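Local coordinates for protein concanavalin B (Canavalia ensiformis, PDB 6CAF) that may act as a carbohydrate-binding seed protein, built on the chitinase-like TIM barrel of glycosyl hydrolase family 18, at residues S267-G271 and Q272-Y276. Sequence-based numbering, arbitrary orientation. Where two conformers were deposited one is given.
Sequences SALIG and QVLPY
The carbonyl oxygen of Ala268 receives two backbone N-H groups, a sound bond from Gln272 N at 2.8 Å and a weak one from Val273 N at 3.1 Å. Leu269 O is shared likewise: Leu274 N lies 2.9 Å from it in an almost straight bond (176°), while Val273 N adds a weak bond. The bond from Leu274 N to Leu269 O, five residues back, is that of a wider pi-type turn; a short 3-10 segment, 274-275, follows in the chain. Pro275, which has no N-H to offer, instead sets its CD 3.2 Å from Ile270 O. Among the side chains, Leu274 CD2 meets Leu269 CD1 at 3.9 Å, and the other methyl, CD1, reaches Ile270 CD1. With CG anti to its own carbonyl carbon (chi1 -63°), Leu274 turns its two methyls toward Leu269 and Ile270. Cut back to an alanine here, the side chain would lose both methyls, and the ends of Leu269 and Ile270 would probably lose this apolar partner. Elsewhere Gln272, in the conformer given, lays its amide beside Ala268 CB, and its OE1 is hydrogen-bonded to Tyr221 OH. Helix 266-273 and the 3-10 segment after it pack on the outside of the barrel, where Leu269 and Leu274 touch strand 247-252 and Leu269 and Ile270 meet helix 300-308.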
ATOM      1  N   SER A 267     -18.661   4.806  10.791  1.00 18.52           N
ATOM      2  CA  SER A 267     -19.598   4.049  11.633  1.00 20.74           C
ATOM      3  C   SER A 267     -20.143   2.816  10.887  1.00 17.11           C
ATOM      4  O   SER A 267     -20.408   1.755  11.486  1.00 20.14           O
ATOM      5  CB  SER A 267     -20.745   4.938  12.079  1.00 28.67           C
ATOM      6  OG  SER A 267     -21.550   5.309  10.973  1.00 36.63           O
ATOM      7  N   ALA A 268     -20.318   2.954   9.571  1.00 16.90           N
ATOM      8  CA  ALA A 268     -20.785   1.820   8.759  1.00 17.13           C
ATOM      9  C   ALA A 268     -19.693   0.767   8.617  1.00 15.52           C
ATOM     10  O   ALA A 268     -19.964  -0.435   8.619  1.00 16.78           O
ATOM     11  CB  ALA A 268     -21.223   2.279   7.393  1.00 17.96           C
ATOM     12  N   LEU A 269     -18.454   1.208   8.484  1.00 14.52           N
ATOM     13  CA  LEU A 269     -17.360   0.242   8.375  1.00 14.11           C
ATOM     14  C   LEU A 269     -17.325  -0.627   9.633  1.00 14.06           C
ATOM     15  O   LEU A 269     -17.281  -1.873   9.572  1.00 14.66           O
ATOM     16  CB  LEU A 269     -16.033   0.969   8.172  1.00 14.15           C
ATOM     17  CG  LEU A 269     -14.816   0.052   8.063  1.00 14.75           C
ATOM     18  CD1 LEU A 269     -14.923  -0.852   6.860  1.00 15.19           C
ATOM     19  CD2 LEU A 269     -13.521   0.845   8.009  1.00 16.54           C
ATOM     20  N   ILE A 270     -17.376   0.018  10.788  1.00 14.82           N
ATOM     21  CA  ILE A 270     -17.267  -0.687  12.055  1.00 16.65           C
ATOM     22  C   ILE A 270     -18.485  -1.536  12.368  1.00 17.89           C
ATOM     23  O   ILE A 270     -18.377  -2.665  12.827  1.00 19.23           O
ATOM     24  CB  ILE A 270     -17.052   0.312  13.185  1.00 20.68           C
ATOM     25  CG1 ILE A 270     -15.683   0.957  13.027  1.00 22.26           C
ATOM     26  CG2 ILE A 270     -17.237  -0.331  14.561  1.00 25.40           C
ATOM     27  CD1 ILE A 270     -14.531   0.005  13.243  1.00 33.73           C
ATOM     28  N   GLY A 271     -19.653  -1.001  12.083  1.00 18.51           N
ATOM     29  CA  GLY A 271     -20.880  -1.670  12.479  1.00 21.82           C
ATOM     30  C   GLY A 271     -21.516  -2.574  11.438  1.00 19.84           C
ATOM     31  O   GLY A 271     -22.131  -3.590  11.776  1.00 22.91           O
ATOM     32  N   GLN A 272     -21.413  -2.186  10.178  1.00 18.03           N
ATOM     33  CA  GLN A 272     -22.124  -2.837   9.071  0.50 18.17           C
ATOM     34  C   GLN A 272     -21.250  -3.741   8.231  1.00 16.00           C
ATOM     35  O   GLN A 272     -21.777  -4.604   7.555  1.00 18.32           O
ATOM     36  CB  GLN A 272     -22.734  -1.812   8.090  0.50 24.45           C
ATOM     37  CG  GLN A 272     -23.781  -0.867   8.647  0.50 25.58           C
ATOM     38  CD  GLN A 272     -24.283   0.133   7.606  0.50 42.58           C
ATOM     39  OE1 GLN A 272     -24.267  -0.120   6.383  0.50 35.36           O
ATOM     40  NE2 GLN A 272     -24.718   1.285   8.086  0.50 31.04           N
ATOM     41  N   VAL A 273     -19.937  -3.472   8.181  1.00 14.85           N
ATOM     42  CA  VAL A 273     -19.067  -4.174   7.249  1.00 14.87           C
ATOM     43  C   VAL A 273     -18.123  -5.140   7.946  1.00 13.86           C
ATOM     44  O   VAL A 273     -18.229  -6.359   7.756  1.00 15.19           O
ATOM     45  CB  VAL A 273     -18.286  -3.180   6.364  1.00 14.81           C
ATOM     46  CG1 VAL A 273     -17.326  -3.920   5.434  1.00 15.52           C
ATOM     47  CG2 VAL A 273     -19.258  -2.316   5.576  1.00 16.89           C
ATOM     48  N   LEU A 274     -17.231  -4.631   8.788  1.00 13.42           N
ATOM     49  CA  LEU A 274     -16.228  -5.483   9.372  1.00 14.60           C
ATOM     50  C   LEU A 274     -16.759  -6.731  10.090  1.00 14.68           C
ATOM     51  O   LEU A 274     -16.167  -7.812   9.944  1.00 16.55           O
ATOM     52  CB  LEU A 274     -15.296  -4.687  10.287  1.00 15.42           C
ATOM     53  CG  LEU A 274     -14.443  -3.595   9.639  1.00 15.39           C
ATOM     54  CD1 LEU A 274     -13.586  -2.912  10.685  1.00 19.41           C
ATOM     55  CD2 LEU A 274     -13.578  -4.123   8.505  1.00 16.58           C
ATOM     56  N   PRO A 275     -17.844  -6.598  10.877  1.00 14.80           N
ATOM     57  CA  PRO A 275     -18.280  -7.791  11.602  1.00 16.13           C
ATOM     58  C   PRO A 275     -18.686  -8.952  10.718  1.00 16.97           C
ATOM     59  O   PRO A 275     -18.753 -10.098  11.178  1.00 18.81           O
ATOM     60  CB  PRO A 275     -19.483  -7.298  12.423  1.00 18.73           C
ATOM     61  CG  PRO A 275     -19.234  -5.821  12.560  1.00 18.62           C
ATOM     62  CD  PRO A 275     -18.643  -5.430  11.244  1.00 16.17           C
ATOM     63  N   TYR A 276     -18.953  -8.639   9.462  1.00 15.65           N
ATOM     64  CA  TYR A 276     -19.548  -9.569   8.550  1.00 15.68           C
ATOM     65  C   TYR A 276     -18.611 -10.062   7.464  1.00 16.11           C
ATOM     66  O   TYR A 276     -19.040 -10.686   6.513  1.00 17.83           O
ATOM     67  CB  TYR A 276     -20.804  -8.945   7.954  1.00 15.98           C
ATOM     68  CG  TYR A 276     -21.822  -8.647   8.995  1.00 16.65           C
ATOM     69  CD1 TYR A 276     -22.384  -9.655   9.705  1.00 17.66           C
ATOM     70  CD2 TYR A 276     -22.167  -7.341   9.325  1.00 18.69           C
ATOM     71  CE1 TYR A 276     -23.331  -9.398  10.678  1.00 18.56           C
ATOM     72  CE2 TYR A 276     -23.081  -7.069  10.316  1.00 20.91           C
ATOM     73  CZ  TYR A 276     -23.657  -8.116  11.000  1.00 20.31           C
ATOM     74  OH  TYR A 276     -24.578  -7.884  11.985  1.00 25.39           O
TER
HETATM   75  O   HOH W   1     -23.733   3.141  10.171  1.00 58.08           O